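Local coordinates for protein serine hydrolase CCSP0084 (Cycloclasticus sp. P1, PDB 4I3F) that probably hydrolyses ester bonds and the carbon-carbon bonds of meta-cleavage products, as a serine hydrolase from a bacterium that degrades polyaromatic hydrocarbons, at residues 63-74 with 286-297. Numbering follows the deposited sequence.
Sequences WQYALPFLAENY and KKAFNNLTKLFF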
# COMPACT_ATOMS: atom_id res chain seq x y z
N TRP A 63 6.17 -6.35 0.75
CA TRP A 63 6.66 -6.64 -0.59
C TRP A 63 7.83 -7.62 -0.68
O TRP A 63 8.38 -7.82 -1.76
CB TRP A 63 6.99 -5.33 -1.34
CG TRP A 63 5.84 -4.36 -1.39
CD1 TRP A 63 5.83 -3.08 -0.89
CD2 TRP A 63 4.54 -4.58 -1.94
NE1 TRP A 63 4.60 -2.50 -1.11
CE2 TRP A 63 3.79 -3.40 -1.75
CE3 TRP A 63 3.93 -5.66 -2.58
CZ2 TRP A 63 2.46 -3.27 -2.18
CZ3 TRP A 63 2.61 -5.54 -3.00
CH2 TRP A 63 1.89 -4.35 -2.80
N GLN A 64 8.19 -8.26 0.43
CA GLN A 64 9.37 -9.13 0.42
C GLN A 64 9.25 -10.32 -0.53
O GLN A 64 10.27 -10.90 -0.93
CB GLN A 64 9.73 -9.61 1.82
CG GLN A 64 8.71 -10.52 2.46
CD GLN A 64 9.30 -11.31 3.62
OE1 GLN A 64 10.33 -11.98 3.47
NE2 GLN A 64 8.67 -11.23 4.78
N TYR A 65 8.04 -10.70 -0.90
CA TYR A 65 7.86 -11.82 -1.82
C TYR A 65 7.76 -11.37 -3.27
O TYR A 65 8.17 -12.08 -4.20
CB TYR A 65 6.61 -12.61 -1.45
CG TYR A 65 6.70 -13.16 -0.06
CD1 TYR A 65 5.95 -12.61 0.97
CD2 TYR A 65 7.57 -14.19 0.24
CE1 TYR A 65 6.04 -13.11 2.26
CE2 TYR A 65 7.67 -14.69 1.52
CZ TYR A 65 6.90 -14.15 2.52
OH TYR A 65 7.01 -14.65 3.79
N ALA A 66 7.19 -10.18 -3.47
CA ALA A 66 6.99 -9.63 -4.80
C ALA A 66 8.28 -9.09 -5.39
O ALA A 66 8.51 -9.21 -6.59
CB ALA A 66 5.95 -8.54 -4.74
N LEU A 67 9.12 -8.49 -4.54
CA LEU A 67 10.36 -7.85 -5.00
C LEU A 67 11.31 -8.76 -5.77
O LEU A 67 11.71 -8.41 -6.88
CB LEU A 67 11.10 -7.15 -3.84
CG LEU A 67 10.50 -5.88 -3.24
CD1 LEU A 67 11.38 -5.41 -2.11
CD2 LEU A 67 10.34 -4.80 -4.28
N PRO A 68 11.69 -9.92 -5.20
CA PRO A 68 12.63 -10.78 -5.93
C PRO A 68 12.05 -11.26 -7.25
O PRO A 68 12.78 -11.40 -8.23
CB PRO A 68 12.82 -11.99 -5.00
CG PRO A 68 12.44 -11.51 -3.66
CD PRO A 68 11.34 -10.52 -3.89
N PHE A 69 10.74 -11.51 -7.26
CA PHE A 69 10.10 -12.01 -8.46
C PHE A 69 10.08 -10.95 -9.55
O PHE A 69 10.50 -11.21 -10.68
CB PHE A 69 8.67 -12.47 -8.15
CG PHE A 69 7.95 -13.02 -9.35
CD1 PHE A 69 8.22 -14.29 -9.82
CD2 PHE A 69 7.00 -12.25 -10.01
CE1 PHE A 69 7.57 -14.80 -10.92
CE2 PHE A 69 6.34 -12.76 -11.12
CZ PHE A 69 6.62 -14.03 -11.57
N LEU A 70 9.59 -9.76 -9.21
CA LEU A 70 9.47 -8.68 -10.18
C LEU A 70 10.84 -8.17 -10.63
O LEU A 70 11.01 -7.75 -11.77
CB LEU A 70 8.62 -7.54 -9.63
CG LEU A 70 7.15 -7.87 -9.37
CD1 LEU A 70 6.51 -6.77 -8.55
CD2 LEU A 70 6.42 -8.02 -10.69
N ALA A 71 11.82 -8.25 -9.74
CA ALA A 71 13.17 -7.76 -10.05
C ALA A 71 13.88 -8.53 -11.16
O ALA A 71 14.89 -8.06 -11.67
CB ALA A 71 14.03 -7.70 -8.81
N GLU A 72 13.38 -9.71 -11.53
CA GLU A 72 13.94 -10.46 -12.65
C GLU A 72 13.80 -9.67 -13.95
O GLU A 72 14.55 -9.88 -14.90
CB GLU A 72 13.23 -11.81 -12.81
CG GLU A 72 13.36 -12.76 -11.63
CD GLU A 72 12.52 -14.02 -11.81
OE1 GLU A 72 11.88 -14.16 -12.88
OE2 GLU A 72 12.51 -14.87 -10.90
N ASN A 73 12.83 -8.77 -13.99
CA ASN A 73 12.54 -8.04 -15.21
C ASN A 73 12.30 -6.54 -15.02
O ASN A 73 12.28 -5.77 -15.99
CB ASN A 73 11.34 -8.69 -15.93
CG ASN A 73 11.61 -10.14 -16.31
OD1 ASN A 73 11.22 -11.07 -15.60
ND2 ASN A 73 12.30 -10.34 -17.42
N TYR A 74 12.13 -6.12 -13.77
CA TYR A 74 11.80 -4.73 -13.48
C TYR A 74 12.68 -4.13 -12.38
O TYR A 74 13.10 -4.84 -11.46
CB TYR A 74 10.33 -4.59 -13.06
CG TYR A 74 9.37 -4.87 -14.18
CD1 TYR A 74 9.01 -3.87 -15.08
CD2 TYR A 74 8.83 -6.14 -14.36
CE1 TYR A 74 8.15 -4.12 -16.12
CE2 TYR A 74 7.97 -6.41 -15.40
CZ TYR A 74 7.63 -5.39 -16.27
OH TYR A 74 6.77 -5.65 -17.31
N LYS A 286 0.71 -15.64 -3.08
CA LYS A 286 1.97 -15.10 -3.59
C LYS A 286 2.18 -15.38 -5.07
O LYS A 286 2.40 -14.45 -5.84
CB LYS A 286 3.15 -15.68 -2.81
CG LYS A 286 3.12 -15.37 -1.34
CD LYS A 286 4.33 -15.95 -0.66
CE LYS A 286 4.20 -15.83 0.84
NZ LYS A 286 3.06 -16.65 1.31
N LYS A 287 2.10 -16.64 -5.48
CA LYS A 287 2.41 -16.96 -6.87
C LYS A 287 1.39 -16.34 -7.83
O LYS A 287 1.77 -15.78 -8.86
CB LYS A 287 2.53 -18.48 -7.11
CG LYS A 287 2.89 -18.83 -8.56
CD LYS A 287 3.50 -20.22 -8.71
CE LYS A 287 2.47 -21.33 -8.58
NZ LYS A 287 1.46 -21.29 -9.69
N ALA A 288 0.11 -16.44 -7.49
CA ALA A 288 -0.94 -15.92 -8.36
C ALA A 288 -0.86 -14.40 -8.49
O ALA A 288 -0.96 -13.85 -9.59
CB ALA A 288 -2.31 -16.36 -7.88
N PHE A 289 -0.68 -13.72 -7.36
CA PHE A 289 -0.61 -12.27 -7.37
C PHE A 289 0.64 -11.79 -8.12
O PHE A 289 0.56 -10.88 -8.95
CB PHE A 289 -0.63 -11.71 -5.95
CG PHE A 289 -0.44 -10.21 -5.90
CD1 PHE A 289 -1.53 -9.36 -6.06
CD2 PHE A 289 0.82 -9.67 -5.73
CE1 PHE A 289 -1.36 -7.98 -6.04
CE2 PHE A 289 1.01 -8.29 -5.71
CZ PHE A 289 -0.09 -7.44 -5.86
N ASN A 290 1.78 -12.39 -7.80
CA ASN A 290 3.05 -12.03 -8.42
C ASN A 290 2.99 -12.19 -9.93
O ASN A 290 3.37 -11.30 -10.70
CB ASN A 290 4.19 -12.88 -7.85
CG ASN A 290 4.62 -12.43 -6.47
OD1 ASN A 290 4.12 -11.43 -5.95
ND2 ASN A 290 5.55 -13.16 -5.87
N ASN A 291 2.48 -13.34 -10.37
CA ASN A 291 2.32 -13.56 -11.80
C ASN A 291 1.29 -12.65 -12.47
O ASN A 291 1.56 -12.11 -13.54
CB ASN A 291 2.09 -15.03 -12.10
CG ASN A 291 3.38 -15.84 -11.99
OD1 ASN A 291 4.23 -15.81 -12.88
ND2 ASN A 291 3.53 -16.56 -10.89
N LEU A 292 0.12 -12.46 -11.85
CA LEU A 292 -0.88 -11.56 -12.44
C LEU A 292 -0.33 -10.15 -12.61
O LEU A 292 -0.50 -9.52 -13.66
CB LEU A 292 -2.16 -11.53 -11.59
CG LEU A 292 -3.31 -10.75 -12.20
CD1 LEU A 292 -3.85 -11.47 -13.42
CD2 LEU A 292 -4.41 -10.56 -11.16
N THR A 293 0.35 -9.67 -11.57
CA THR A 293 0.94 -8.33 -11.57
C THR A 293 2.02 -8.20 -12.64
O THR A 293 2.00 -7.24 -13.42
CB THR A 293 1.50 -8.01 -10.17
OG1 THR A 293 0.41 -7.98 -9.24
CG2 THR A 293 2.23 -6.66 -10.15
N LYS A 294 2.95 -9.15 -12.68
CA LYS A 294 4.02 -9.13 -13.66
C LYS A 294 3.48 -9.18 -15.08
O LYS A 294 3.87 -8.38 -15.94
CB LYS A 294 4.99 -10.29 -13.43
CG LYS A 294 6.15 -10.28 -14.43
CD LYS A 294 6.91 -11.61 -14.44
CE LYS A 294 8.05 -11.60 -15.46
NZ LYS A 294 7.60 -11.87 -16.85
N LEU A 295 2.59 -10.13 -15.34
CA LEU A 295 2.04 -10.29 -16.68
C LEU A 295 1.24 -9.06 -17.10
O LEU A 295 1.20 -8.74 -18.29
CB LEU A 295 1.18 -11.56 -16.77
CG LEU A 295 1.93 -12.87 -16.52
CD1 LEU A 295 0.95 -14.00 -16.29
CD2 LEU A 295 2.88 -13.19 -17.67
N PHE A 296 0.61 -8.39 -16.14
CA PHE A 296 -0.10 -7.15 -16.47
C PHE A 296 0.90 -6.09 -16.94
O PHE A 296 0.71 -5.47 -17.99
CB PHE A 296 -0.92 -6.65 -15.29
CG PHE A 296 -1.62 -5.34 -15.55
CD1 PHE A 296 -2.67 -5.26 -16.44
CD2 PHE A 296 -1.19 -4.18 -14.91
CE1 PHE A 296 -3.31 -4.05 -16.69
CE2 PHE A 296 -1.82 -2.97 -15.16
CZ PHE A 296 -2.87 -2.89 -16.05
N PHE A 297 1.97 -5.88 -16.18
CA PHE A 297 2.99 -4.91 -16.58
C PHE A 297 3.69 -5.34 -17.87
O PHE A 297 4.13 -4.50 -18.66
CB PHE A 297 4.00 -4.67 -15.45
CG PHE A 297 3.44 -3.90 -14.27
CD1 PHE A 297 2.59 -2.82 -14.45
CD2 PHE A 297 3.77 -4.27 -12.97
CE1 PHE A 297 2.08 -2.12 -13.35
CE2 PHE A 297 3.28 -3.58 -11.87
CZ PHE A 297 2.43 -2.50 -12.07
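Lys286 lies across one face of the Tyr65 ring: its CE is 3.4 Å from the ring centroid and 5° off the normal, a CH-pi contact, while NZ stands farther out over the same face in a cation-pi arrangement. The chain runs extended until a bend at its last torsion, and NZ also donates to the carbonyl of Ile283. Were Tyr65 an alanine, the lysine's methylenes would probably lose the flat surface they rest on and its ammonium its aromatic partner. Next, Phe289 CE2 meets the edge of the Trp63 indole at CZ3, 4.2 Å away. Asn290 turns its amide toward the backbone of Tyr65 and Ala66, where ND2 gives Tyr65 O a hydrogen bond (3.3 Å) that is weak and well off straight, and OD1 rests on CA and CB of Ala66. The Phe69 ring, with CG anti to the backbone N (chi1 -179°), reaches across the helix 286-297 surface: CD2 packs on Asn290 CB and CZ approaches Asn291 OD1 at 3.3 Å, the amide of Asn291 steeply inclined to the ring. Lys294 crosses Phe69 with CD 3.6 Å from CE2; its CB meets Leu70 CD2, its CE lies 3.2 Å from Asn73 OD1, and its NZ forms a salt bridge with Asp298. Finally, Phe297 CB sits 3.8 Å from Tyr74 CZ, while Tyr74 OH hydrogen-bonds Asp298. Crossing at -44° with axes 10.1 Å apart, these helices pack side by side against the central sheet, as the C-terminal helix does in the alpha/beta hydrolase fold.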